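Local coordinates for protein WipB (PDB 5NNY) that dephosphorylates phosphoserine and phosphothreonine as a translocated Legionella effector that targets the host lysosomal nutrient-sensing machinery, represented here by its phosphatase domain, at residues F18-I21 against L22-G26; N180-Q184 against V185-H189; S229-S232 against A233-A237; R295-K298 against K299-I302. One frame throughout, in Å; residues are numbered along the deposited sequence.

Interaction 1 of 4, residues F18-I21 against L22-G26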
loop_
_atom_site.group_PDB
_atom_site.type_symbol
_atom_site.label_atom_id
_atom_site.label_comp_id
_atom_site.label_asym_id
_atom_site.label_seq_id
_atom_site.Cartn_x
_atom_site.Cartn_y
_atom_site.Cartn_z
ATOM N N PHE A 18 -9.834 2.994 7.500
ATOM C CA PHE A 18 -8.511 2.959 8.130
ATOM C C PHE A 18 -8.549 3.565 9.531
ATOM O O PHE A 18 -8.073 2.954 10.496
ATOM C CB PHE A 18 -7.496 3.691 7.246
ATOM C CG PHE A 18 -6.045 3.441 7.611
ATOM C CD1 PHE A 18 -5.637 2.246 8.182
ATOM C CD2 PHE A 18 -5.090 4.410 7.370
ATOM C CE1 PHE A 18 -4.295 2.041 8.499
ATOM C CE2 PHE A 18 -3.755 4.208 7.685
ATOM C CZ PHE A 18 -3.355 3.017 8.258
ATOM N N LEU A 19 -9.111 4.772 9.664
ATOM C CA LEU A 19 -9.260 5.381 10.982
ATOM C C LEU A 19 -10.036 4.478 11.936
ATOM O O LEU A 19 -9.645 4.311 13.097
ATOM C CB LEU A 19 -9.969 6.736 10.860
ATOM C CG LEU A 19 -9.989 7.522 12.184
ATOM C CD1 LEU A 19 -8.680 8.250 12.368
ATOM C CD2 LEU A 19 -11.126 8.525 12.224
ATOM N N ASN A 20 -11.155 3.918 11.477
ATOM C CA ASN A 20 -11.995 3.101 12.349
ATOM C C ASN A 20 -11.214 1.926 12.923
ATOM O O ASN A 20 -11.269 1.658 14.135
ATOM C CB ASN A 20 -13.217 2.611 11.575
ATOM C CG ASN A 20 -14.379 2.267 12.482
ATOM O OD1 ASN A 20 -14.568 2.878 13.541
ATOM N ND2 ASN A 20 -15.181 1.296 12.061
ATOM N N ILE A 21 -10.470 1.221 12.070
ATOM C CA ILE A 21 -9.719 0.063 12.541
ATOM C C ILE A 21 -8.655 0.493 13.541
ATOM O O ILE A 21 -8.492 -0.131 14.602
ATOM C CB ILE A 21 -9.116 -0.704 11.351
ATOM C CG1 ILE A 21 -10.219 -1.217 10.427
ATOM C CG2 ILE A 21 -8.280 -1.881 11.837
ATOM C CD1 ILE A 21 -9.691 -1.685 9.066
ATOM N N LEU A 22 -7.944 1.587 13.240
ATOM C CA LEU A 22 -6.908 2.088 14.138
ATOM C C LEU A 22 -7.479 2.441 15.509
ATOM O O LEU A 22 -6.818 2.229 16.527
ATOM C CB LEU A 22 -6.216 3.303 13.513
ATOM C CG LEU A 22 -5.325 3.032 12.309
ATOM C CD1 LEU A 22 -4.997 4.333 11.593
ATOM C CD2 LEU A 22 -4.042 2.325 12.756
ATOM N N VAL A 23 -8.704 2.976 15.557
ATOM C CA VAL A 23 -9.333 3.296 16.838
ATOM C C VAL A 23 -9.779 2.024 17.557
ATOM O O VAL A 23 -9.498 1.831 18.751
ATOM C CB VAL A 23 -10.514 4.265 16.633
ATOM C CG1 VAL A 23 -11.255 4.474 17.950
ATOM C CG2 VAL A 23 -10.033 5.596 16.076
ATOM N N ARG A 24 -10.495 1.146 16.846
ATOM C CA ARG A 24 -11.072 -0.046 17.459
ATOM C C ARG A 24 -10.001 -1.028 17.916
ATOM O O ARG A 24 -10.253 -1.842 18.807
ATOM C CB ARG A 24 -12.027 -0.731 16.475
ATOM C CG ARG A 24 -13.306 0.051 16.227
ATOM C CD ARG A 24 -14.215 -0.625 15.198
ATOM N NE ARG A 24 -14.566 -2.003 15.544
ATOM C CZ ARG A 24 -15.560 -2.337 16.363
ATOM N NH1 ARG A 24 -16.297 -1.392 16.939
ATOM N NH2 ARG A 24 -15.811 -3.613 16.615
ATOM N N GLN A 25 -8.818 -0.983 17.314
ATOM C CA GLN A 25 -7.736 -1.883 17.677
ATOM C C GLN A 25 -6.759 -1.254 18.658
ATOM O O GLN A 25 -5.697 -1.831 18.905
ATOM C CB GLN A 25 -6.993 -2.356 16.418
ATOM C CG GLN A 25 -7.771 -3.375 15.590
ATOM C CD GLN A 25 -8.122 -4.610 16.393
ATOM O OE1 GLN A 25 -7.272 -5.180 17.071
ATOM N NE2 GLN A 25 -9.381 -5.025 16.325
ATOM N N GLY A 26 -7.092 -0.093 19.221
ATOM C CA GLY A 26 -6.257 0.516 20.234
ATOM C C GLY A 26 -4.921 1.037 19.761
ATOM O O GLY A 26 -3.982 1.122 20.559
#
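Leu22 packs back onto Phe18, one helical turn earlier, and its side chain can be followed atom by atom. CB passes close to two backbone oxygens of the preceding turn, Phe18 O and Leu19 O. CG, lying anti to the carbonyl carbon (chi1 -70°), comes within 3.3 Å of Phe18 O. At the tip the CD1 methyl stands 3.8 Å from the centroid of the Phe18 ring, only 7° off the ring normal, a CH-pi contact over the middle of the face. Phe18 for its part keeps CG anti to its backbone N (chi1 -166°), which swings the ring beside the carbonyl and underneath that methyl. The hydrogen bonds beneath are those of an alpha helix, Leu22 N to Phe18 O (3.1 Å) through Gln25 N to Ile21 O (2.9 Å). This is the last part of helix 15-24, which follows strand 6-8 in the calcineurin-like phosphoesterase fold, and it ends in a Schellman motif. Gly26, with positive phi, is the C-prime residue: Gly26 N bonds to Val23 O at 3.1 Å, and Ile27 N reaches Leu22 O. On the apolar side, Met8 of strand 6-8 touches Phe18, Ile21 and Leu22, while Leu111, Leu112 and Leu115 of helix 105-117 touch Phe18. The outer side is more polar. There Asn20 and Arg24 run side by side, with Arg24 CD 3.8 Å from Asn20 ND2, and Asn20 OD1 is hydrogen-bonded to Tyr35 OH.

Interaction 2 of 4, residues N180-Q184 against V185-H189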
loop_
_atom_site.group_PDB
_atom_site.type_symbol
_atom_site.label_atom_id
_atom_site.label_comp_id
_atom_site.label_asym_id
_atom_site.label_seq_id
_atom_site.Cartn_x
_atom_site.Cartn_y
_atom_site.Cartn_z
ATOM N N ASN A 180 7.656 13.915 -0.153
ATOM C CA ASN A 180 8.308 13.716 1.140
ATOM C C ASN A 180 7.702 12.531 1.878
ATOM O O ASN A 180 8.426 11.704 2.440
ATOM C CB ASN A 180 8.229 14.971 2.009
ATOM C CG ASN A 180 8.787 14.730 3.409
ATOM O OD1 ASN A 180 9.994 14.802 3.631
ATOM N ND2 ASN A 180 7.911 14.410 4.346
ATOM N N ILE A 181 6.369 12.432 1.895
ATOM C CA ILE A 181 5.734 11.307 2.576
ATOM C C ILE A 181 6.104 9.998 1.883
ATOM O O ILE A 181 6.374 8.986 2.537
ATOM C CB ILE A 181 4.207 11.518 2.646
ATOM C CG1 ILE A 181 3.880 12.766 3.470
ATOM C CG2 ILE A 181 3.494 10.304 3.272
ATOM C CD1 ILE A 181 2.399 13.064 3.559
ATOM N N TYR A 182 6.153 10.009 0.549
ATOM C CA TYR A 182 6.567 8.823 -0.188
ATOM C C TYR A 182 7.930 8.325 0.276
ATOM O O TYR A 182 8.091 7.152 0.628
ATOM C CB TYR A 182 6.619 9.084 -1.695
ATOM C CG TYR A 182 7.198 7.840 -2.362
ATOM C CD1 TYR A 182 6.464 6.665 -2.403
ATOM C CD2 TYR A 182 8.494 7.825 -2.865
ATOM C CE1 TYR A 182 6.988 5.506 -2.961
ATOM C CE2 TYR A 182 9.025 6.678 -3.431
ATOM C CZ TYR A 182 8.267 5.523 -3.468
ATOM O OH TYR A 182 8.790 4.386 -4.026
ATOM N N HIS A 183 8.925 9.202 0.252
ATOM C CA HIS A 183 10.300 8.812 0.550
ATOM C C HIS A 183 10.536 8.619 2.049
ATOM O O HIS A 183 11.262 7.700 2.453
ATOM C CB HIS A 183 11.263 9.873 -0.007
ATOM C CG HIS A 183 11.335 9.902 -1.505
ATOM N ND1 HIS A 183 12.000 8.941 -2.236
ATOM C CD2 HIS A 183 10.833 10.779 -2.407
ATOM C CE1 HIS A 183 11.898 9.220 -3.524
ATOM N NE2 HIS A 183 11.199 10.334 -3.655
ATOM N N GLN A 184 9.951 9.479 2.885
ATOM C CA GLN A 184 10.253 9.443 4.319
ATOM C C GLN A 184 9.419 8.416 5.071
ATOM O O GLN A 184 9.826 7.941 6.137
ATOM C CB GLN A 184 10.025 10.825 4.934
ATOM C CG GLN A 184 11.000 11.845 4.437
ATOM C CD GLN A 184 12.412 11.519 4.872
ATOM O OE1 GLN A 184 12.647 11.123 6.019
ATOM N NE2 GLN A 184 13.362 11.665 3.955
ATOM N N VAL A 185 8.252 8.081 4.550
ATOM C CA VAL A 185 7.271 7.294 5.278
ATOM C C VAL A 185 6.898 6.042 4.502
ATOM O O VAL A 185 7.098 4.917 4.972
ATOM C CB VAL A 185 6.014 8.133 5.581
ATOM C CG1 VAL A 185 4.966 7.273 6.284
ATOM C CG2 VAL A 185 6.397 9.344 6.441
ATOM N N TYR A 186 6.349 6.232 3.307
ATOM C CA TYR A 186 5.686 5.121 2.629
ATOM C C TYR A 186 6.668 4.032 2.205
ATOM O O TYR A 186 6.474 2.843 2.520
ATOM C CB TYR A 186 4.906 5.645 1.419
ATOM C CG TYR A 186 4.121 4.556 0.709
ATOM C CD1 TYR A 186 2.848 4.186 1.160
ATOM C CD2 TYR A 186 4.635 3.921 -0.430
ATOM C CE1 TYR A 186 2.110 3.198 0.513
ATOM C CE2 TYR A 186 3.905 2.923 -1.079
ATOM C CZ TYR A 186 2.646 2.569 -0.611
ATOM O OH TYR A 186 1.908 1.599 -1.268
ATOM N N LYS A 187 7.719 4.405 1.474
ATOM C CA LYS A 187 8.512 3.382 0.789
ATOM C C LYS A 187 9.325 2.534 1.757
ATOM O O LYS A 187 9.606 1.369 1.464
ATOM C CB LYS A 187 9.437 4.013 -0.266
ATOM C CG LYS A 187 10.626 4.808 0.292
ATOM C CD LYS A 187 11.530 5.279 -0.838
ATOM C CE LYS A 187 12.808 5.953 -0.321
ATOM N NZ LYS A 187 13.510 6.590 -1.467
ATOM N N LYS A 188 9.733 3.084 2.891
ATOM C CA LYS A 188 10.535 2.273 3.791
ATOM C C LYS A 188 9.692 1.336 4.650
ATOM O O LYS A 188 10.260 0.524 5.385
ATOM C CB LYS A 188 11.417 3.183 4.646
ATOM C CG LYS A 188 12.527 3.857 3.821
ATOM C CD LYS A 188 13.079 5.137 4.461
ATOM C CE LYS A 188 13.735 6.065 3.405
ATOM N NZ LYS A 188 15.049 5.571 2.880
ATOM N N HIS A 189 8.364 1.406 4.555
ATOM C CA HIS A 189 7.486 0.477 5.255
ATOM C C HIS A 189 6.890 -0.560 4.315
ATOM O O HIS A 189 6.075 -1.390 4.743
ATOM C CB HIS A 189 6.367 1.235 5.986
ATOM C CG HIS A 189 6.843 1.969 7.198
ATOM N ND1 HIS A 189 7.392 3.233 7.130
ATOM C CD2 HIS A 189 6.911 1.597 8.498
ATOM C CE1 HIS A 189 7.744 3.623 8.341
ATOM N NE2 HIS A 189 7.465 2.649 9.190
HETATM O O HOH W 1 10.149 5.205 6.661
#
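The Tyr182 ring is overlapped by Lys187, whose CB sits over one face at 4.1 Å from the ring centroid, 27° off the normal. The side chains cross at about a right angle, five residues apart, and that spacing reflects a wider, pi-type turn near the end of helix 175-186. Here Ile181 O accepts two backbone bonds, from Val185 N and from Tyr186 N, both at 2.9 Å; the first is the more bent, with an N-H...O angle of 138°. Tyr182 O in turn takes Lys187 N, again five residues on. Tyr186 also reaches Tyr182, its CD2 lying 3.8 Å from Tyr182 CE1. Val134 of helix 128-138 packs on both tyrosines, and Tyr186 OH is hydrogen-bonded to Glu97 OE1. The extended Lys187 chain runs past the tyrosine and carries NZ to His183. NZ donates to His183 ND1 at 2.9 Å, only 1° out of the imidazole plane, which uses that nitrogen as an acceptor and holds the ring's rotation. The ammonium has a second, weak partner in Ala251 O. Just before strand 190-198, His189 ND1 donates to Val185 O at 2.8 Å, in the carbonyl plane. The backbone oxygen of His183 is buried without a polar partner, and its close neighbour is a carbon, Lys188 CE, 3.1 Å away.

Interaction 3 of 4, residues S229-S232 against A233-A237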
loop_
_atom_site.group_PDB
_atom_site.type_symbol
_atom_site.label_atom_id
_atom_site.label_comp_id
_atom_site.label_asym_id
_atom_site.label_seq_id
_atom_site.Cartn_x
_atom_site.Cartn_y
_atom_site.Cartn_z
ATOM N N SER A 229 16.182 -20.724 1.036
ATOM C CA SER A 229 16.245 -21.879 1.925
ATOM C C SER A 229 14.877 -22.109 2.542
ATOM O O SER A 229 14.261 -21.170 3.055
ATOM C CB SER A 229 17.300 -21.703 3.027
ATOM O OG SER A 229 17.229 -22.762 3.981
ATOM N N GLU A 230 14.409 -23.361 2.488
ATOM C CA GLU A 230 13.149 -23.761 3.101
ATOM C C GLU A 230 13.355 -24.933 4.052
ATOM O O GLU A 230 12.476 -25.790 4.184
ATOM C CB GLU A 230 12.109 -24.123 2.042
ATOM C CG GLU A 230 12.572 -25.216 1.086
ATOM C CD GLU A 230 11.468 -25.668 0.152
ATOM O OE1 GLU A 230 11.536 -26.820 -0.333
ATOM O OE2 GLU A 230 10.527 -24.872 -0.087
ATOM N N GLU A 231 14.518 -24.994 4.706
ATOM C CA GLU A 231 14.815 -26.149 5.539
ATOM C C GLU A 231 14.014 -26.155 6.833
ATOM O O GLU A 231 13.970 -27.192 7.507
ATOM C CB GLU A 231 16.316 -26.208 5.832
ATOM C CG GLU A 231 17.138 -26.602 4.616
ATOM C CD GLU A 231 16.541 -27.798 3.889
ATOM O OE1 GLU A 231 16.526 -28.900 4.481
ATOM O OE2 GLU A 231 16.065 -27.629 2.738
ATOM N N SER A 232 13.380 -25.038 7.173
ATOM C CA SER A 232 12.590 -24.885 8.390
ATOM C C SER A 232 11.804 -23.590 8.253
ATOM O O SER A 232 12.060 -22.787 7.349
ATOM C CB SER A 232 13.467 -24.851 9.641
ATOM O OG SER A 232 14.252 -23.667 9.692
ATOM N N ALA A 233 10.848 -23.390 9.166
ATOM C CA ALA A 233 10.119 -22.120 9.194
ATOM C C ALA A 233 11.058 -20.948 9.457
ATOM O O ALA A 233 10.923 -19.885 8.835
ATOM C CB ALA A 233 9.023 -22.152 10.264
ATOM N N VAL A 234 12.012 -21.125 10.382
ATOM C CA VAL A 234 13.020 -20.107 10.656
ATOM C C VAL A 234 13.841 -19.817 9.405
ATOM O O VAL A 234 14.153 -18.659 9.106
ATOM C CB VAL A 234 13.916 -20.543 11.837
ATOM C CG1 VAL A 234 15.246 -19.825 11.791
ATOM C CG2 VAL A 234 13.219 -20.258 13.171
ATOM N N ASP A 235 14.207 -20.858 8.654
ATOM C CA ASP A 235 15.007 -20.637 7.452
ATOM C C ASP A 235 14.219 -19.875 6.392
ATOM O O ASP A 235 14.768 -19.013 5.696
ATOM C CB ASP A 235 15.505 -21.968 6.885
ATOM C CG ASP A 235 16.992 -22.166 7.099
ATOM O OD1 ASP A 235 17.588 -21.359 7.850
ATOM O OD2 ASP A 235 17.566 -23.115 6.518
ATOM N N LEU A 236 12.936 -20.193 6.238
ATOM C CA LEU A 236 12.119 -19.477 5.268
ATOM C C LEU A 236 11.988 -18.012 5.649
ATOM O O LEU A 236 12.051 -17.124 4.789
ATOM C CB LEU A 236 10.739 -20.127 5.165
ATOM C CG LEU A 236 9.871 -19.627 4.004
ATOM C CD1 LEU A 236 10.469 -20.005 2.652
ATOM C CD2 LEU A 236 8.432 -20.122 4.126
ATOM N N ALA A 237 11.816 -17.745 6.943
ATOM C CA ALA A 237 11.774 -16.374 7.427
ATOM C C ALA A 237 13.072 -15.650 7.111
ATOM O O ALA A 237 13.065 -14.473 6.737
ATOM C CB ALA A 237 11.507 -16.371 8.932
#
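The Asp235 carboxylate is approached from above its plane by Ser229: OG donates to OD2 at 2.6 Å from a position 56° out of that plane. Glu231 lies alongside Asp235 and points the same way, with the two carboxylate planes 69° apart, and its CB comes 3.4 Å from Asp235 OD2. These groups gather at the first turn of helix 233-253, where Ser232 is the N-cap. Its hydroxyl lies between the backbone N and the carbonyl carbon (chi1 68°), which turns OG back over the helix end to accept from Asp235 N at 3.0 Å. The next amide is taken by the Ser232 backbone, Leu236 N donating to Ser232 O at 3.0 Å, and a further one, Ala233 N, goes to Asn202 OD1. Leu236 also leans on the incoming loop, its CA 3.5 Å from Ser229 O in a CH...O contact. Ala233, Leu236 and Ala237 touch Ile204 of strand 203-208, where the start of the helix lies against the mixed sheet. Glu231 directs its own carboxylate elsewhere, to a salt bridge with Lys299, leaving its OE2 6.1 Å from Asp235 OD2. An aspartate in the first turn probably gains from the partial positive charge of the helix N terminus, and the hydroxyl proton given by Ser229 would further stabilise its ionised form.

Interaction 4 of 4, residues R295-K298 against K299-I302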
loop_
_atom_site.group_PDB
_atom_site.type_symbol
_atom_site.label_atom_id
_atom_site.label_comp_id
_atom_site.label_asym_id
_atom_site.label_seq_id
_atom_site.Cartn_x
_atom_site.Cartn_y
_atom_site.Cartn_z
ATOM N N ARG A 295 2.150 -25.119 -1.846
ATOM C CA ARG A 295 1.633 -24.556 -0.609
ATOM C C ARG A 295 1.911 -25.407 0.618
ATOM O O ARG A 295 1.515 -25.016 1.719
ATOM C CB ARG A 295 0.124 -24.292 -0.733
ATOM C CG ARG A 295 -0.178 -22.981 -1.472
ATOM C CD ARG A 295 -1.595 -22.495 -1.239
ATOM N NE ARG A 295 -1.684 -21.046 -1.372
ATOM C CZ ARG A 295 -2.286 -20.252 -0.496
ATOM N NH1 ARG A 295 -2.310 -18.942 -0.698
ATOM N NH2 ARG A 295 -2.882 -20.770 0.571
ATOM N N THR A 296 2.588 -26.541 0.464
ATOM C CA THR A 296 2.952 -27.400 1.580
ATOM C C THR A 296 4.438 -27.714 1.486
ATOM O O THR A 296 4.966 -27.906 0.388
ATOM C CB THR A 296 2.140 -28.707 1.552
ATOM O OG1 THR A 296 0.746 -28.389 1.494
ATOM C CG2 THR A 296 2.408 -29.530 2.796
ATOM N N SER A 297 5.111 -27.744 2.633
ATOM C CA SER A 297 6.463 -28.276 2.738
ATOM C C SER A 297 6.489 -29.356 3.809
ATOM O O SER A 297 5.824 -29.237 4.841
ATOM C CB SER A 297 7.484 -27.212 3.097
ATOM O OG SER A 297 8.776 -27.801 3.146
ATOM N N LYS A 298 7.288 -30.398 3.578
ATOM C CA LYS A 298 7.416 -31.401 4.627
ATOM C C LYS A 298 8.277 -30.913 5.776
ATOM O O LYS A 298 8.224 -31.499 6.865
ATOM C CB LYS A 298 7.967 -32.710 4.056
ATOM C CG LYS A 298 9.422 -32.706 3.654
ATOM C CD LYS A 298 9.770 -34.036 2.993
ATOM C CE LYS A 298 11.234 -34.112 2.614
ATOM N NZ LYS A 298 11.600 -33.025 1.662
ATOM N N LYS A 299 9.000 -29.805 5.588
ATOM C CA LYS A 299 9.979 -29.371 6.572
ATOM C C LYS A 299 9.440 -28.363 7.580
ATOM O O LYS A 299 10.162 -28.012 8.511
ATOM C CB LYS A 299 11.198 -28.787 5.854
ATOM C CG LYS A 299 11.550 -29.567 4.590
ATOM C CD LYS A 299 12.770 -29.003 3.885
ATOM C CE LYS A 299 12.872 -29.536 2.457
ATOM N NZ LYS A 299 14.112 -29.070 1.774
ATOM N N PHE A 300 8.203 -27.901 7.432
ATOM C CA PHE A 300 7.601 -26.982 8.394
ATOM C C PHE A 300 6.123 -26.847 8.050
ATOM O O PHE A 300 5.673 -27.275 6.983
ATOM C CB PHE A 300 8.286 -25.611 8.379
ATOM C CG PHE A 300 8.360 -24.997 7.006
ATOM C CD1 PHE A 300 7.319 -24.215 6.530
ATOM C CD2 PHE A 300 9.444 -25.244 6.176
ATOM C CE1 PHE A 300 7.358 -23.699 5.256
ATOM C CE2 PHE A 300 9.500 -24.710 4.904
ATOM C CZ PHE A 300 8.451 -23.934 4.441
ATOM N N LYS A 301 5.376 -26.249 8.972
ATOM C CA LYS A 301 3.983 -25.883 8.752
ATOM C C LYS A 301 3.915 -24.441 8.269
ATOM O O LYS A 301 4.653 -23.588 8.760
ATOM C CB LYS A 301 3.164 -26.024 10.034
ATOM C CG LYS A 301 3.064 -27.459 10.517
ATOM C CD LYS A 301 2.458 -27.563 11.896
ATOM C CE LYS A 301 2.473 -29.018 12.338
ATOM N NZ LYS A 301 2.151 -29.205 13.777
ATOM N N ILE A 302 3.025 -24.173 7.318
ATOM C CA ILE A 302 2.868 -22.823 6.779
ATOM C C ILE A 302 1.386 -22.566 6.542
ATOM O O ILE A 302 0.649 -23.458 6.102
ATOM C CB ILE A 302 3.698 -22.626 5.489
ATOM C CG1 ILE A 302 3.543 -21.203 4.920
ATOM C CG2 ILE A 302 3.329 -23.647 4.440
ATOM C CD1 ILE A 302 4.666 -20.825 4.005
HETATM O O HOH W 2 3.710 -27.147 5.309
#
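A tight reversal of the chain at residues 297-300 feeds into strand 301-306, an outermost strand of the mixed sheet in the phosphoesterase fold. Ser297 faces Phe300 across it, and its two side-chain atoms do different work. With OG anti to the backbone N (chi1 -179°), the hydroxyl is placed to accept from Lys299 N at 3.2 Å, a nearly straight bond with an N-H...O angle of 169°. CB meanwhile rests on the Phe300 ring, 3.9 Å from its centroid and 23° off the normal, over the face but shifted toward the rim. Ile302 CB lies at the edge of the same ring, in its plane. The backbone oxygens Ser297 O and Phe300 O are both acceptors and cannot bond to each other; a water bridges nearby instead, accepting from Ser297 N at 3.1 Å and donating to Phe300 O at 2.6 Å. Further along, Ile302 CG2 touches Arg295 O at 3.5 Å. The Phe300 ring is buried against Leu236 of helix 233-253 and Ile204 of strand 203-208. Lys298 NZ and Lys299 NZ stand 4.7 Å apart, and Lys299 has its carboxylate partner in Glu231. A serine hydroxyl accepting the amide two residues ahead defines an ST turn, here set on type I turn-like backbone angles at Lys298 and Lys299.

How the interactions relate
From the N terminus the four contacts come in series; none nests within or crosses another, and each joins two consecutive segments through residues a few positions apart, closing no long loop. Interaction 1 ends helix 15-24 beside strand 6-8, at one margin of the mixed sheet. Interaction 2 lies toward the C-terminal part of helix 175-186 and leads into strand 190-198; helix 105-117 packs against both. Interaction 3 opens helix 233-253, and interaction 4 turns the chain into strand 301-306 at the sheet's other margin. These last two touch, by the Glu231-Lys299 salt bridge and by packing of Phe300 on Glu230 and Ala233, so the loop before a helix meets the turn before an edge strand.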